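Local coordinates for protein CRISPR-associated endoribonuclease Cas6 1 (Methanocaldococcus jannaschii DSM 2661, PDB 5YI6) that probably cleaves CRISPR repeat transcripts as an RNA-binding endoribonuclease, yielding the short crRNAs that direct antiviral defence, at residues A[44-47]-A[48-51]; A[92-95]-A[96-100]; A[218-221]-A[222-226]. All blocks are in the same frame, centred on the assembly; numbering follows the deposited sequence.

Interaction 1 (A[44-47]-A[48-51]); sequences KRLH and NYQK
The type I beta turn from Lys44 to His47 runs on into a second tight curl, in which the CA atoms of Leu46 and Tyr49 come within 5.1 Å and Tyr49 N donates a 2.9 Å hydrogen bond to Leu46 O. The same oxygen accepts a second, nearly straight bond, Gln50 NE2 to Leu46 O at 2.9 Å. The two donors approach from opposite faces of the carbonyl plane, both well out of it. A bend at chi2 (-61°) brings the Gln50 amide back toward the turn, with Leu46 O close to the amide plane. Glutamine suits this place because its NH2 has two N-H groups, enough for the acceptors Leu46 O and Ile35 O of helix 23-35. On the apolar side, Leu46 CD2 lies 4.1 Å from Tyr49 CD2 where the two side chains cross at about a right angle, and the ring turns an edge to Arg45 O. Asn48 OD1 stands 3.7 Å from CD2 of His47, probably the proton donor of the active site. One water links Arg45 O to Asn48 N; another accepts from Gln50 N at 2.9 Å and donates to His47 O. The chemistry implies that the loop after helix 40-43 has its backbone groups met by a side-chain amide and two waters, so the backbone from which His47 projects is well held, while its ring stays exposed.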
loop_
_atom_site.group_PDB
_atom_site.type_symbol
_atom_site.label_atom_id
_atom_site.label_comp_id
_atom_site.label_asym_id
_atom_site.label_seq_id
_atom_site.Cartn_x
_atom_site.Cartn_y
_atom_site.Cartn_z
ATOM N N LYS A 44 -10.628 -19.007 -9.364
ATOM C CA LYS A 44 -9.653 -19.722 -10.186
ATOM C C LYS A 44 -8.360 -18.923 -10.319
ATOM O O LYS A 44 -7.252 -19.465 -10.146
ATOM C CB LYS A 44 -10.259 -20.035 -11.549
ATOM C CG LYS A 44 -11.773 -19.741 -11.654
ATOM C CD LYS A 44 -12.270 -19.986 -13.084
ATOM C CE LYS A 44 -13.734 -19.627 -13.290
ATOM N NZ LYS A 44 -13.881 -18.308 -13.998
ATOM N N ARG A 45 -8.494 -17.615 -10.552
ATOM C CA ARG A 45 -7.345 -16.752 -10.826
ATOM C C ARG A 45 -6.413 -16.626 -9.637
ATOM O O ARG A 45 -5.197 -16.488 -9.826
ATOM C CB ARG A 45 -7.826 -15.356 -11.256
ATOM C CG ARG A 45 -8.528 -15.348 -12.616
ATOM C CD ARG A 45 -9.006 -13.958 -12.974
ATOM N NE ARG A 45 -9.438 -13.880 -14.382
ATOM C CZ ARG A 45 -10.659 -13.541 -14.761
ATOM N NH1 ARG A 45 -11.567 -13.230 -13.841
ATOM N NH2 ARG A 45 -10.952 -13.477 -16.061
ATOM N N LEU A 46 -6.949 -16.627 -8.413
ATOM C CA LEU A 46 -6.155 -16.320 -7.235
ATOM C C LEU A 46 -5.973 -17.538 -6.331
ATOM O O LEU A 46 -5.557 -17.397 -5.190
ATOM C CB LEU A 46 -6.762 -15.126 -6.484
ATOM C CG LEU A 46 -6.755 -13.839 -7.327
ATOM C CD1 LEU A 46 -7.455 -12.718 -6.563
ATOM C CD2 LEU A 46 -5.323 -13.415 -7.687
ATOM N N HIS A 47 -6.235 -18.739 -6.858
ATOM C CA HIS A 47 -6.118 -19.957 -6.060
ATOM C C HIS A 47 -4.738 -20.082 -5.421
ATOM O O HIS A 47 -4.615 -20.505 -4.271
ATOM C CB HIS A 47 -6.417 -21.159 -6.958
ATOM C CG HIS A 47 -6.346 -22.473 -6.250
ATOM N ND1 HIS A 47 -7.296 -22.880 -5.337
ATOM C CD2 HIS A 47 -5.435 -23.474 -6.319
ATOM C CE1 HIS A 47 -6.974 -24.075 -4.871
ATOM N NE2 HIS A 47 -5.848 -24.457 -5.448
ATOM N N ASN A 48 -3.689 -19.694 -6.142
ATOM C CA ASN A 48 -2.315 -19.811 -5.652
ATOM C C ASN A 48 -1.836 -18.610 -4.856
ATOM O O ASN A 48 -0.662 -18.575 -4.470
ATOM C CB ASN A 48 -1.354 -20.053 -6.817
ATOM C CG ASN A 48 -1.571 -21.385 -7.472
ATOM O OD1 ASN A 48 -1.991 -22.336 -6.824
ATOM N ND2 ASN A 48 -1.316 -21.457 -8.770
ATOM N N TYR A 49 -2.706 -17.631 -4.586
ATOM C CA TYR A 49 -2.291 -16.383 -3.955
ATOM C C TYR A 49 -3.058 -16.090 -2.670
ATOM O O TYR A 49 -3.080 -14.945 -2.227
ATOM C CB TYR A 49 -2.454 -15.211 -4.946
ATOM C CG TYR A 49 -1.583 -15.361 -6.156
ATOM C CD1 TYR A 49 -0.217 -15.040 -6.097
ATOM C CD2 TYR A 49 -2.097 -15.863 -7.353
ATOM C CE1 TYR A 49 0.592 -15.191 -7.216
ATOM C CE2 TYR A 49 -1.294 -16.020 -8.459
ATOM C CZ TYR A 49 0.050 -15.678 -8.382
ATOM O OH TYR A 49 0.842 -15.833 -9.488
ATOM N N GLN A 50 -3.678 -17.105 -2.046
ATOM C CA GLN A 50 -4.500 -16.867 -0.870
ATOM C C GLN A 50 -3.681 -16.486 0.351
ATOM O O GLN A 50 -4.216 -15.880 1.290
ATOM C CB GLN A 50 -5.350 -18.119 -0.578
ATOM C CG GLN A 50 -6.334 -18.437 -1.694
ATOM C CD GLN A 50 -7.321 -17.289 -1.889
ATOM O OE1 GLN A 50 -8.188 -17.078 -1.047
ATOM N NE2 GLN A 50 -7.178 -16.540 -2.987
ATOM N N LYS A 51 -2.391 -16.820 0.363
ATOM C CA LYS A 51 -1.506 -16.434 1.452
ATOM C C LYS A 51 -0.395 -15.518 0.960
ATOM O O LYS A 51 0.613 -15.339 1.644
ATOM C CB LYS A 51 -0.914 -17.682 2.112
ATOM C CG LYS A 51 -2.017 -18.575 2.668
ATOM C CD LYS A 51 -1.453 -19.817 3.334
ATOM C CE LYS A 51 -2.553 -20.678 3.962
ATOM N NZ LYS A 51 -3.249 -20.007 5.095
HETATM O O HOH W 1 -3.654 -18.762 -8.777
HETATM O O HOH W 2 -2.962 -19.869 -2.103
#

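Interaction 2 (A[92-95]-A[96-100]); sequences ENFV and AGLLE
Phe94 and Leu98 meet because their first torsions swing them together: Phe94 CG stands opposite its own backbone N (chi1 -170°), leaning along the helix toward the next turn, while Leu98 CG stays beside its N (chi1 -73°). Leu98 CD1 is thereby set over the centre of the Phe94 ring, 3.7 Å from the centroid and only 9° off the ring normal, a CH-pi contact over the face. The branch point is close too, Leu98 CG lying 3.6 Å from Phe94 CE1. A flat ring suits a branched partner here, since one methyl can sit over its centre while the other, CD2, reaches the CE1 and CZ margin. On another side of the helix Val95 and Leu99 run side by side in the same direction, and Val95 CG1 touches Leu99 CD1 at 3.7 Å. Regular i to i+4 backbone bonds underlie both pairs, including Leu98 N to Phe94 O at 2.8 Å and Leu99 N to Val95 O at 2.9 Å. The polar residues look elsewhere: Asn93 ND2 bonds Arg45 O, and Glu100 OE1 forms a salt bridge with Arg45 NH1. Ala96 and Gly97 are small enough for that arginine to lie close against the helix. In the fold, helix 88-101 lies between the five-stranded antiparallel sheet and the helices 23-35 and 40-43. Val95 and Leu98 rest on Ile7 and Leu9 of strand 5-12, respectively, whereas Phe94 reaches Ile31 and Ile35 of helix 23-35 and, together with Leu98, meets Tyr42 of helix 40-43.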
loop_
_atom_site.group_PDB
_atom_site.type_symbol
_atom_site.label_atom_id
_atom_site.label_comp_id
_atom_site.label_asym_id
_atom_site.label_seq_id
_atom_site.Cartn_x
_atom_site.Cartn_y
_atom_site.Cartn_z
ATOM N N GLU A 92 -1.842 -9.134 -12.570
ATOM C CA GLU A 92 -2.667 -9.361 -13.769
ATOM C C GLU A 92 -3.917 -10.176 -13.423
ATOM O O GLU A 92 -5.019 -9.865 -13.889
ATOM C CB GLU A 92 -1.855 -10.072 -14.851
ATOM C CG GLU A 92 -0.687 -9.253 -15.425
ATOM C CD GLU A 92 -1.103 -8.278 -16.513
ATOM O OE1 GLU A 92 -2.321 -7.987 -16.662
ATOM O OE2 GLU A 92 -0.186 -7.764 -17.200
ATOM N N ASN A 93 -3.749 -11.256 -12.635
ATOM C CA ASN A 93 -4.897 -12.076 -12.261
ATOM C C ASN A 93 -5.901 -11.297 -11.426
ATOM O O ASN A 93 -7.120 -11.414 -11.636
ATOM C CB ASN A 93 -4.423 -13.305 -11.484
ATOM C CG ASN A 93 -3.844 -14.382 -12.388
ATOM O OD1 ASN A 93 -3.624 -14.167 -13.567
ATOM N ND2 ASN A 93 -3.519 -15.518 -11.803
ATOM N N PHE A 94 -5.408 -10.532 -10.442
ATOM C CA PHE A 94 -6.303 -9.758 -9.581
ATOM C C PHE A 94 -7.050 -8.700 -10.398
ATOM O O PHE A 94 -8.268 -8.533 -10.243
ATOM C CB PHE A 94 -5.483 -9.142 -8.430
ATOM C CG PHE A 94 -6.303 -8.515 -7.338
ATOM C CD1 PHE A 94 -7.644 -8.859 -7.150
ATOM C CD2 PHE A 94 -5.706 -7.604 -6.459
ATOM C CE1 PHE A 94 -8.377 -8.292 -6.095
ATOM C CE2 PHE A 94 -6.447 -7.012 -5.432
ATOM C CZ PHE A 94 -7.787 -7.370 -5.261
ATOM N N VAL A 95 -6.344 -8.000 -11.292
ATOM C CA VAL A 95 -6.998 -6.994 -12.133
ATOM C C VAL A 95 -8.075 -7.639 -13.007
ATOM O O VAL A 95 -9.176 -7.102 -13.143
ATOM C CB VAL A 95 -5.951 -6.261 -13.006
ATOM C CG1 VAL A 95 -6.604 -5.519 -14.218
ATOM C CG2 VAL A 95 -5.144 -5.272 -12.184
ATOM N N ALA A 96 -7.784 -8.793 -13.621
ATOM C CA ALA A 96 -8.812 -9.438 -14.451
ATOM C C ALA A 96 -10.058 -9.765 -13.625
ATOM O O ALA A 96 -11.199 -9.604 -14.101
ATOM C CB ALA A 96 -8.251 -10.707 -15.092
ATOM N N GLY A 97 -9.854 -10.234 -12.386
ATOM C CA GLY A 97 -10.996 -10.518 -11.524
ATOM C C GLY A 97 -11.760 -9.256 -11.142
ATOM O O GLY A 97 -12.993 -9.236 -11.160
ATOM N N LEU A 98 -11.039 -8.196 -10.775
ATOM C CA LEU A 98 -11.689 -6.933 -10.403
ATOM C C LEU A 98 -12.496 -6.368 -11.577
ATOM O O LEU A 98 -13.583 -5.806 -11.388
ATOM C CB LEU A 98 -10.623 -5.910 -9.980
ATOM C CG LEU A 98 -9.963 -6.178 -8.600
ATOM C CD1 LEU A 98 -8.622 -5.418 -8.479
ATOM C CD2 LEU A 98 -10.938 -5.764 -7.479
ATOM N N LEU A 99 -11.938 -6.444 -12.777
ATOM C CA LEU A 99 -12.651 -5.905 -13.948
ATOM C C LEU A 99 -13.879 -6.743 -14.282
ATOM O O LEU A 99 -14.919 -6.187 -14.644
ATOM C CB LEU A 99 -11.722 -5.806 -15.158
ATOM C CG LEU A 99 -10.701 -4.674 -15.026
ATOM C CD1 LEU A 99 -9.663 -4.767 -16.120
ATOM C CD2 LEU A 99 -11.393 -3.299 -15.026
ATOM N N GLU A 100 -13.786 -8.078 -14.152
ATOM C CA GLU A 100 -14.947 -8.927 -14.414
ATOM C C GLU A 100 -16.046 -8.708 -13.368
ATOM O O GLU A 100 -17.232 -8.617 -13.697
ATOM C CB GLU A 100 -14.522 -10.409 -14.453
ATOM C CG GLU A 100 -15.726 -11.356 -14.628
ATOM C CD GLU A 100 -15.359 -12.838 -14.667
ATOM O OE1 GLU A 100 -14.180 -13.191 -14.833
ATOM O OE2 GLU A 100 -16.278 -13.656 -14.533
#

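Interaction 3 (A[218-221]-A[222-226]); sequences IKFG and YECGF
Phe226 returns to the helix it has just left and lays its ring against Gly221. From CB, with CG beside the backbone N (chi1 -73°), the side chain doubles back, and the CD2-CE2-CZ side of the ring runs along the Gly221 backbone: CD2 lies 3.7 Å from Gly221 O, CE2 is 3.6 Å from Gly221 C, and the tip, CZ, is 4.0 Å from Gly221 CA. That CA sits over the ring face, offset toward the rim, in a CH-pi contact. Gly221, having no side chain, lets the ring come down on its backbone. The ring also meets Phe209 edge-to-face.

On another side of the helix, Cys224 CB lies over one face of the Phe220 ring, 4.1 Å from the centroid, and Cys224 SG comes obliquely to within 3.9 Å of Phe220 CZ, a sulfur-aromatic contact suited to this buried place. Phe220 also packs on helix 158-174. The buried polar groups have partners elsewhere: Glu223 OE1 makes a salt bridge with Arg6, and Tyr222 OH bonds the backbone N of Asn239. The helix closes with Cys224 N bonded to Phe220 O at 2.8 Å and Gly225 N to Gly221 O at 2.9 Å. Gly225 then leaves helical geometry with positive phi (102°), a conformation that glycine adopts readily. Such a glycine is typical of a helix C-terminus, and here it opens the glycine-rich loop characteristic of RAMP proteins such as Cas6, across which Phe226 pairs by backbone hydrogen bonds with Gly235.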
loop_
_atom_site.group_PDB
_atom_site.type_symbol
_atom_site.label_atom_id
_atom_site.label_comp_id
_atom_site.label_asym_id
_atom_site.label_seq_id
_atom_site.Cartn_x
_atom_site.Cartn_y
_atom_site.Cartn_z
ATOM N N ILE A 218 15.784 -0.618 -4.364
ATOM C CA ILE A 218 14.781 0.449 -4.239
ATOM C C ILE A 218 13.529 0.102 -5.035
ATOM O O ILE A 218 12.400 0.317 -4.570
ATOM C CB ILE A 218 15.393 1.797 -4.682
ATOM C CG1 ILE A 218 16.550 2.169 -3.734
ATOM C CG2 ILE A 218 14.314 2.898 -4.698
ATOM C CD1 ILE A 218 17.403 3.360 -4.253
ATOM N N LYS A 219 13.710 -0.456 -6.238
ATOM C CA LYS A 219 12.609 -0.855 -7.106
ATOM C C LYS A 219 11.751 -1.925 -6.444
ATOM O O LYS A 219 10.521 -1.930 -6.592
ATOM C CB LYS A 219 13.179 -1.372 -8.428
ATOM C CG LYS A 219 12.196 -2.048 -9.332
ATOM C CD LYS A 219 12.840 -2.491 -10.646
ATOM C CE LYS A 219 11.805 -3.141 -11.554
ATOM N NZ LYS A 219 11.204 -4.379 -10.981
ATOM N N PHE A 220 12.388 -2.849 -5.711
ATOM C CA PHE A 220 11.601 -3.807 -4.942
ATOM C C PHE A 220 10.760 -3.115 -3.870
ATOM O O PHE A 220 9.589 -3.445 -3.697
ATOM C CB PHE A 220 12.521 -4.859 -4.306
ATOM C CG PHE A 220 11.804 -5.849 -3.453
ATOM C CD1 PHE A 220 11.072 -6.879 -4.033
ATOM C CD2 PHE A 220 11.894 -5.761 -2.039
ATOM C CE1 PHE A 220 10.391 -7.832 -3.220
ATOM C CE2 PHE A 220 11.213 -6.701 -1.209
ATOM C CZ PHE A 220 10.484 -7.746 -1.810
ATOM N N GLY A 221 11.330 -2.157 -3.135
ATOM C CA GLY A 221 10.494 -1.406 -2.188
ATOM C C GLY A 221 9.387 -0.619 -2.889
ATOM O O GLY A 221 8.267 -0.499 -2.385
ATOM N N TYR A 222 9.682 -0.107 -4.075
ATOM C CA TYR A 222 8.694 0.649 -4.836
ATOM C C TYR A 222 7.490 -0.216 -5.198
ATOM O O TYR A 222 6.349 0.250 -5.156
ATOM C CB TYR A 222 9.360 1.218 -6.089
ATOM C CG TYR A 222 8.550 2.326 -6.724
ATOM C CD1 TYR A 222 8.620 3.624 -6.218
ATOM C CD2 TYR A 222 7.731 2.067 -7.810
ATOM C CE1 TYR A 222 7.856 4.678 -6.816
ATOM C CE2 TYR A 222 6.974 3.093 -8.433
ATOM C CZ TYR A 222 7.039 4.391 -7.895
ATOM O OH TYR A 222 6.321 5.418 -8.472
ATOM N N GLU A 223 7.712 -1.476 -5.573
ATOM C CA GLU A 223 6.547 -2.277 -5.978
ATOM C C GLU A 223 5.990 -3.176 -4.865
ATOM O O GLU A 223 4.814 -3.530 -4.900
ATOM C CB GLU A 223 6.847 -3.045 -7.260
ATOM C CG GLU A 223 7.171 -2.060 -8.473
ATOM C CD GLU A 223 6.060 -0.972 -8.876
ATOM O OE1 GLU A 223 5.224 -0.514 -8.062
ATOM O OE2 GLU A 223 6.045 -0.536 -10.054
ATOM N N CYS A 224 6.778 -3.527 -3.871
ATOM C CA CYS A 224 6.288 -4.351 -2.765
ATOM C C CYS A 224 5.745 -3.513 -1.613
ATOM O O CYS A 224 4.886 -3.985 -0.854
ATOM C CB CYS A 224 7.421 -5.233 -2.222
ATOM S SG CYS A 224 6.845 -6.521 -1.021
ATOM N N GLY A 225 6.225 -2.291 -1.479
ATOM C CA GLY A 225 5.940 -1.432 -0.349
ATOM C C GLY A 225 7.122 -1.407 0.613
ATOM O O GLY A 225 7.941 -2.329 0.657
ATOM N N PHE A 226 7.223 -0.320 1.367
ATOM C CA PHE A 226 8.179 -0.164 2.450
ATOM C C PHE A 226 7.514 -0.552 3.768
ATOM O O PHE A 226 6.292 -0.475 3.920
ATOM C CB PHE A 226 8.712 1.293 2.505
ATOM C CG PHE A 226 9.678 1.616 1.393
ATOM C CD1 PHE A 226 11.059 1.493 1.610
ATOM C CD2 PHE A 226 9.224 1.977 0.127
ATOM C CE1 PHE A 226 11.965 1.761 0.609
ATOM C CE2 PHE A 226 10.108 2.244 -0.908
ATOM C CZ PHE A 226 11.493 2.130 -0.686
#

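In the fold
The three contacts follow one another along the chain, and interactions 1 and 2 form one neighbourhood. Their centres lie about 12 Å apart, and the loop 44-51 sits directly against helix 88-101, both in the N-terminal part of Cas6. The loop bearing the probable proton donor is thus backed by a helix that itself rests on the five-stranded sheet. Interaction 3 ends helix 215-224 in the C-terminal part; its centre is about 22 Å from each of the others, and nearest atoms are about 11 Å away. Cys224 is nevertheless about 8 Å, side chain to side chain, from Lys53, the probable transition-state stabiliser, consistent with both halves flanking the catalytic region.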